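Local coordinates for protein techylectin-5A (Tachypleus tridentatus, PDB 1JC9) that agglutinates bacteria and human erythrocytes as a secreted, calcium-binding lectin of horseshoe crab innate immunity that recognises acetyl groups on cell surfaces, at residues A[64-67]-A[68-72]; A[110-113]-A[114-118]; A[128-131]-A[132-136]. One frame throughout, in Å; residues are numbered along the deposited sequence.

Interaction 1. Residues A[64-67]-A[68-72]; sequences RIWP and KSWMT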
# COMPACT_ATOMS: atom_id res chain seq x y z
N ARG A 64 -13.94 11.06 -7.99
CA ARG A 64 -14.72 9.87 -8.27
C ARG A 64 -14.19 9.31 -9.59
O ARG A 64 -14.01 10.06 -10.55
CB ARG A 64 -16.20 10.22 -8.42
CG ARG A 64 -17.11 9.01 -8.65
CD ARG A 64 -18.55 9.43 -8.89
NE ARG A 64 -19.41 8.27 -9.11
CZ ARG A 64 -20.66 8.34 -9.57
NH1 ARG A 64 -21.19 9.51 -9.88
NH2 ARG A 64 -21.37 7.23 -9.73
N ILE A 65 -13.91 8.02 -9.62
CA ILE A 65 -13.40 7.41 -10.85
C ILE A 65 -14.27 6.24 -11.28
O ILE A 65 -15.02 5.68 -10.48
CB ILE A 65 -11.95 6.91 -10.69
CG1 ILE A 65 -11.86 5.89 -9.55
CG2 ILE A 65 -11.02 8.09 -10.43
CD1 ILE A 65 -10.55 5.10 -9.54
N TRP A 66 -14.15 5.88 -12.55
CA TRP A 66 -14.89 4.76 -13.14
C TRP A 66 -13.90 3.68 -13.59
O TRP A 66 -13.49 3.66 -14.75
CB TRP A 66 -15.69 5.23 -14.36
CG TRP A 66 -17.04 5.80 -14.06
CD1 TRP A 66 -18.24 5.16 -14.17
CD2 TRP A 66 -17.33 7.12 -13.60
NE1 TRP A 66 -19.26 6.00 -13.81
CE2 TRP A 66 -18.73 7.22 -13.45
CE3 TRP A 66 -16.54 8.24 -13.29
CZ2 TRP A 66 -19.37 8.38 -13.02
CZ3 TRP A 66 -17.18 9.41 -12.86
CH2 TRP A 66 -18.58 9.46 -12.73
N PRO A 67 -13.49 2.79 -12.68
CA PRO A 67 -12.56 1.77 -13.16
C PRO A 67 -13.26 0.93 -14.23
O PRO A 67 -14.50 0.89 -14.27
CB PRO A 67 -12.22 0.98 -11.89
CG PRO A 67 -13.44 1.14 -11.05
CD PRO A 67 -13.82 2.59 -11.26
N LYS A 68 -12.50 0.28 -15.09
CA LYS A 68 -13.11 -0.53 -16.13
C LYS A 68 -14.02 -1.61 -15.56
O LYS A 68 -14.95 -2.05 -16.22
CB LYS A 68 -12.04 -1.13 -17.04
CG LYS A 68 -11.33 -0.08 -17.87
CD LYS A 68 -10.44 -0.68 -18.93
CE LYS A 68 -9.81 0.41 -19.78
NZ LYS A 68 -8.94 -0.14 -20.86
N SER A 69 -13.74 -2.04 -14.33
CA SER A 69 -14.55 -3.07 -13.68
C SER A 69 -15.63 -2.46 -12.78
O SER A 69 -16.06 -3.10 -11.82
CB SER A 69 -13.67 -3.98 -12.82
OG SER A 69 -12.69 -4.64 -13.60
N TRP A 70 -16.06 -1.24 -13.07
CA TRP A 70 -17.06 -0.59 -12.23
C TRP A 70 -18.34 -1.41 -12.07
O TRP A 70 -19.02 -1.31 -11.05
CB TRP A 70 -17.41 0.81 -12.76
CG TRP A 70 -18.15 0.83 -14.08
CD1 TRP A 70 -17.60 0.98 -15.32
CD2 TRP A 70 -19.56 0.68 -14.27
NE1 TRP A 70 -18.58 0.94 -16.28
CE2 TRP A 70 -19.79 0.75 -15.66
CE3 TRP A 70 -20.65 0.49 -13.41
CZ2 TRP A 70 -21.08 0.64 -16.21
CZ3 TRP A 70 -21.93 0.38 -13.96
CH2 TRP A 70 -22.13 0.45 -15.35
N MET A 71 -18.68 -2.22 -13.07
CA MET A 71 -19.89 -3.02 -12.97
C MET A 71 -19.90 -3.92 -11.74
O MET A 71 -20.97 -4.26 -11.23
CB MET A 71 -20.09 -3.85 -14.23
CG MET A 71 -20.59 -3.04 -15.41
SD MET A 71 -20.74 -4.02 -16.91
CE MET A 71 -19.63 -3.11 -18.02
N THR A 72 -18.72 -4.31 -11.26
CA THR A 72 -18.65 -5.16 -10.08
C THR A 72 -18.28 -4.39 -8.82
O THR A 72 -19.03 -4.42 -7.84
CB THR A 72 -17.66 -6.32 -10.29
OG1 THR A 72 -16.33 -5.81 -10.46
CG2 THR A 72 -18.04 -7.12 -11.52

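Interaction 2. Residues A[110-113]-A[114-118]; sequences KNYK and LGFGN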
# COMPACT_ATOMS: atom_id res chain seq x y z
N LYS A 110 -11.80 -9.68 6.03
CA LYS A 110 -12.93 -8.94 5.49
C LYS A 110 -12.66 -7.45 5.34
O LYS A 110 -13.02 -6.83 4.34
CB LYS A 110 -14.18 -9.14 6.35
CG LYS A 110 -15.40 -8.41 5.81
CD LYS A 110 -16.65 -8.66 6.64
CE LYS A 110 -17.84 -7.93 6.04
NZ LYS A 110 -19.09 -8.18 6.81
N ASN A 111 -12.02 -6.86 6.35
CA ASN A 111 -11.72 -5.43 6.31
C ASN A 111 -10.70 -5.09 5.23
O ASN A 111 -10.82 -4.08 4.54
CB ASN A 111 -11.21 -4.97 7.68
CG ASN A 111 -12.30 -4.99 8.73
OD1 ASN A 111 -13.26 -4.22 8.66
ND2 ASN A 111 -12.17 -5.88 9.71
N TYR A 112 -9.68 -5.94 5.08
CA TYR A 112 -8.67 -5.71 4.07
C TYR A 112 -9.22 -5.95 2.68
O TYR A 112 -8.76 -5.36 1.70
CB TYR A 112 -7.45 -6.59 4.34
CG TYR A 112 -6.44 -5.91 5.23
CD1 TYR A 112 -5.59 -4.93 4.71
CD2 TYR A 112 -6.39 -6.17 6.60
CE1 TYR A 112 -4.70 -4.24 5.53
CE2 TYR A 112 -5.50 -5.48 7.43
CZ TYR A 112 -4.67 -4.51 6.89
OH TYR A 112 -3.80 -3.80 7.70
N LYS A 113 -10.22 -6.82 2.59
CA LYS A 113 -10.87 -7.14 1.32
C LYS A 113 -11.70 -5.95 0.83
O LYS A 113 -11.62 -5.56 -0.34
CB LYS A 113 -11.77 -8.36 1.50
CG LYS A 113 -12.80 -8.58 0.38
CD LYS A 113 -13.73 -9.72 0.73
CE LYS A 113 -14.89 -9.84 -0.25
NZ LYS A 113 -14.44 -10.24 -1.61
N LEU A 114 -12.47 -5.36 1.74
CA LEU A 114 -13.34 -4.23 1.39
C LEU A 114 -12.70 -2.85 1.54
O LEU A 114 -13.15 -1.89 0.90
CB LEU A 114 -14.61 -4.28 2.24
CG LEU A 114 -15.50 -5.52 2.05
CD1 LEU A 114 -16.64 -5.49 3.06
CD2 LEU A 114 -16.03 -5.57 0.62
N GLY A 115 -11.67 -2.74 2.36
CA GLY A 115 -11.02 -1.46 2.57
C GLY A 115 -11.57 -0.78 3.81
O GLY A 115 -12.67 -1.09 4.26
N PHE A 116 -10.79 0.14 4.37
CA PHE A 116 -11.22 0.85 5.57
C PHE A 116 -10.45 2.16 5.72
O PHE A 116 -9.37 2.32 5.14
CB PHE A 116 -11.03 -0.04 6.81
CG PHE A 116 -9.63 -0.56 6.99
CD1 PHE A 116 -8.68 0.20 7.67
CD2 PHE A 116 -9.26 -1.80 6.49
CE1 PHE A 116 -7.38 -0.28 7.85
CE2 PHE A 116 -7.96 -2.29 6.67
CZ PHE A 116 -7.02 -1.53 7.36
N GLY A 117 -11.01 3.09 6.48
CA GLY A 117 -10.35 4.37 6.70
C GLY A 117 -10.85 5.46 5.77
O GLY A 117 -11.65 5.21 4.86
N ASN A 118 -10.38 6.68 6.00
CA ASN A 118 -10.75 7.85 5.20
C ASN A 118 -9.64 8.15 4.20
O ASN A 118 -8.48 8.33 4.58
CB ASN A 118 -10.96 9.05 6.13
CG ASN A 118 -11.44 10.29 5.39
OD1 ASN A 118 -10.79 10.77 4.46
ND2 ASN A 118 -12.58 10.81 5.82
O HOH W 1 -14.02 -2.46 6.14

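Interaction 3. Residues A[128-131]-A[132-136]; sequences DRIF and ALTNQ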
# COMPACT_ATOMS: atom_id res chain seq x y z
N ASP A 128 -10.06 -5.92 -3.20
CA ASP A 128 -10.87 -6.11 -4.41
C ASP A 128 -10.72 -4.89 -5.31
O ASP A 128 -10.72 -5.01 -6.53
CB ASP A 128 -12.35 -6.32 -4.07
CG ASP A 128 -12.65 -7.70 -3.52
OD1 ASP A 128 -11.85 -8.64 -3.77
OD2 ASP A 128 -13.68 -7.86 -2.85
N ARG A 129 -10.60 -3.71 -4.70
CA ARG A 129 -10.45 -2.49 -5.48
C ARG A 129 -9.05 -2.39 -6.07
O ARG A 129 -8.87 -1.93 -7.19
CB ARG A 129 -10.72 -1.27 -4.60
CG ARG A 129 -12.19 -1.05 -4.30
CD ARG A 129 -12.32 -0.11 -3.13
NE ARG A 129 -13.70 0.24 -2.82
CZ ARG A 129 -14.05 0.92 -1.73
NH1 ARG A 129 -13.11 1.31 -0.86
NH2 ARG A 129 -15.31 1.22 -1.50
N ILE A 130 -8.05 -2.83 -5.31
CA ILE A 130 -6.68 -2.79 -5.79
C ILE A 130 -6.53 -3.79 -6.94
O ILE A 130 -5.83 -3.52 -7.93
CB ILE A 130 -5.69 -3.12 -4.65
CG1 ILE A 130 -5.76 -2.01 -3.59
CG2 ILE A 130 -4.27 -3.26 -5.20
CD1 ILE A 130 -4.93 -2.26 -2.34
N PHE A 131 -7.19 -4.94 -6.82
CA PHE A 131 -7.16 -5.94 -7.89
C PHE A 131 -7.77 -5.32 -9.15
O PHE A 131 -7.21 -5.40 -10.24
CB PHE A 131 -7.98 -7.17 -7.49
CG PHE A 131 -8.42 -8.01 -8.66
CD1 PHE A 131 -7.52 -8.86 -9.30
CD2 PHE A 131 -9.72 -7.91 -9.15
CE1 PHE A 131 -7.91 -9.61 -10.41
CE2 PHE A 131 -10.12 -8.65 -10.26
CZ PHE A 131 -9.21 -9.51 -10.90
N ALA A 132 -8.94 -4.69 -8.99
CA ALA A 132 -9.64 -4.07 -10.11
C ALA A 132 -8.81 -3.00 -10.82
O ALA A 132 -8.76 -2.96 -12.05
CB ALA A 132 -10.96 -3.45 -9.63
N LEU A 133 -8.16 -2.14 -10.05
CA LEU A 133 -7.34 -1.09 -10.65
C LEU A 133 -6.05 -1.61 -11.30
O LEU A 133 -5.76 -1.27 -12.45
CB LEU A 133 -6.99 -0.03 -9.60
CG LEU A 133 -8.16 0.79 -9.02
CD1 LEU A 133 -7.64 1.69 -7.91
CD2 LEU A 133 -8.81 1.63 -10.12
N THR A 134 -5.29 -2.45 -10.59
CA THR A 134 -4.03 -2.96 -11.13
C THR A 134 -4.15 -3.90 -12.32
O THR A 134 -3.17 -4.16 -13.02
CB THR A 134 -3.19 -3.67 -10.04
OG1 THR A 134 -3.93 -4.75 -9.45
CG2 THR A 134 -2.80 -2.68 -8.95
N ASN A 135 -5.35 -4.42 -12.55
CA ASN A 135 -5.56 -5.32 -13.68
C ASN A 135 -6.16 -4.65 -14.92
O ASN A 135 -6.17 -5.26 -15.98
CB ASN A 135 -6.44 -6.50 -13.25
CG ASN A 135 -5.68 -7.52 -12.41
OD1 ASN A 135 -5.34 -8.61 -12.88
ND2 ASN A 135 -5.39 -7.17 -11.16
N GLN A 136 -6.64 -3.41 -14.80
CA GLN A 136 -7.23 -2.74 -15.97
C GLN A 136 -6.16 -2.32 -16.97
O GLN A 136 -6.44 -2.07 -18.14
CB GLN A 136 -8.11 -1.55 -15.56
CG GLN A 136 -7.42 -0.40 -14.85
CD GLN A 136 -8.43 0.64 -14.37
OE1 GLN A 136 -9.64 0.42 -14.46
NE2 GLN A 136 -7.94 1.76 -13.86

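Interaction 1. Residues A[64-67]-A[68-72]
Trp66 points the edge of its indole at the face of Trp70, four residues further on, in a T-shaped (edge-to-face) pair. The five-membered rings do the meeting: their centroids are 5.6 Å apart and their planes stand at 75°. CD1 of Trp66 is the leading atom, 4.3 Å from CG of Trp70 and displaced from the middle of the ring toward its rim. The other face of the Trp70 ring is lined by CG of its neighbour Met71, so the indole is held between an aromatic edge and an aliphatic chain. At its six-membered end Trp66 sets CZ2 over the centre of the Arg64 guanidinium, 3.7 Å above that plane, which helps to steady the ring. The side chain of Trp70 takes the crowded position, CG lying between the backbone N and the carbonyl carbon (chi1 68°), which turns the ring back over the residues that precede the helix.

Between the two tryptophans Pro67 opens a type I beta turn that runs to Trp70 and is closed by Trp70 N donating to Pro67 O at 2.9 Å. The donor lies well above the carbonyl plane, and the bond is bent at 138°. The same oxygen sits at the edge of the Trp70 ring, in its plane, 3.3 Å from CD1 of Trp70. Proline suits this place because its ring restrains the chain entering the turn and offers Leu133 of helix 127-136 an apolar surface, while only its C=O is needed for the closing bond. Ser69, just before helix 70-73, accepts bonds at its O from both N and OG1 of Thr72.

Pro67 also packs on Gln136, whose side-chain oxygen takes the N-H of Lys68. The chemistry is therefore divided: a few backbone bonds set the path of the turn, while the tryptophans probably gain only modestly from dispersion and a C-H edge facing a pi cloud.

Interaction 2. Residues A[110-113]-A[114-118]
Phe116 directs the edge of its ring onto the face of Tyr112 in a T-shaped pair. The planes are almost perpendicular, at 88°, with centroids 5.1 Å apart; CE2 of Phe116 stands over the centre of the tyrosine ring, while Phe116 CZ comes 3.8 Å from Tyr112 CZ. Having CG between the backbone N and the carbonyl carbon (chi1 56°) swings the phenyl group back toward the helix. Tyr112 suits its buried place because its hydroxyl bonds to Phe105 O, while its ring also meets Trp124 edge-to-face.

The hydrogen bonds are those of a closing helical turn. Leu114 N donates to Lys110 O at 3.0 Å, and Gly115 N to Asn111 O at 2.7 Å. Asn111 O also lies at the edge of the Phe116 ring, in its plane. A water donates to both Asn111 OD1 and Gly115 O, 2.7 Å from the latter, joining the last turn to the chain that leaves it.

Aliphatic contact is slighter: the extended chain of Lys110 brings CE to 4.0 Å from Leu114 CD1 on the exposed side.

Gly115 leaves the helix with phi 96°, a positive value at which a beta carbon would collide with the carbonyl oxygen of Leu114, so glycine fits. The arrangement is a glycine-terminated helix C-terminus, leading helix 109-114 into a short, weakly bonded strand at about 116-117 of the fibrinogen-like domain.

Interaction 3. Residues A[128-131]-A[132-136]
Thr134 places OG1 between its own backbone N and carbonyl carbon (chi1 58°), which turns the hydroxyl back down the helix toward Ile130 O. Asn135 instead sets CG anti to its carbonyl carbon (chi1 -76°), bringing its amide over the preceding turn toward Phe131.

The two polar side chains use that reach in similar ways. Thr134 OG1 donates to Ile130 O at 2.7 Å, and Thr134 N gives the same oxygen its regular helical bond at 2.9 Å; the two donors arrive from opposite faces of the carbonyl plane. Threonine suits this buried position, since the hydroxyl spends its proton on the helix while CG2 lies 4.1 Å from Ile130 CG2; both side chains touch strand 152-162. Asn135 ND2 donates to Phe131 O at 2.7 Å, and the backbone N of Asn135 adds only a weak bond to that oxygen. The amide has a further acceptor in Ile162 O, tying the helix to the strand.

The Phe131 ring meets this amide at a slant, the planes 43° apart, with CD1 3.3 Å from Asn135 ND2. Earlier in the helix, Ala132 N bonds to Asp128 O and Leu133 N to Arg129 O at 3.0 Å. Alanine offers little bulk here, its CB lying 3.5 Å from Asp128 O, whereas Leu133 reaches beyond the helix to Leu125.

This is an alpha-helix, 127-136, packed on the antiparallel sheet of the fibrinogen C-terminal domain, with side-chain-to-backbone bonds that reach back four residues to Ile130 and Phe131.

The three contacts follow in series along the chain, all within the fibrinogen C-terminal domain. Interaction 3, on helix 127-136, touches both others. Its centre is about 10 Å from that of interaction 1, whose turn between strand 61-65 and helix 70-73 meets it partly through Ile65 on Leu133, and about 14 Å from that of interaction 2, at the end of helix 109-114. There Lys113 NZ forms a salt bridge with Asp128 OD2; Lys113 also pairs with Glu165, and Asp128 with Tyr169 OH. Interactions 1 and 2 do not touch; their centres are about 17 Å apart, though both reach the same antiparallel sheet. The helix thus bridges the turn of interaction 1 and the helix end of interaction 2.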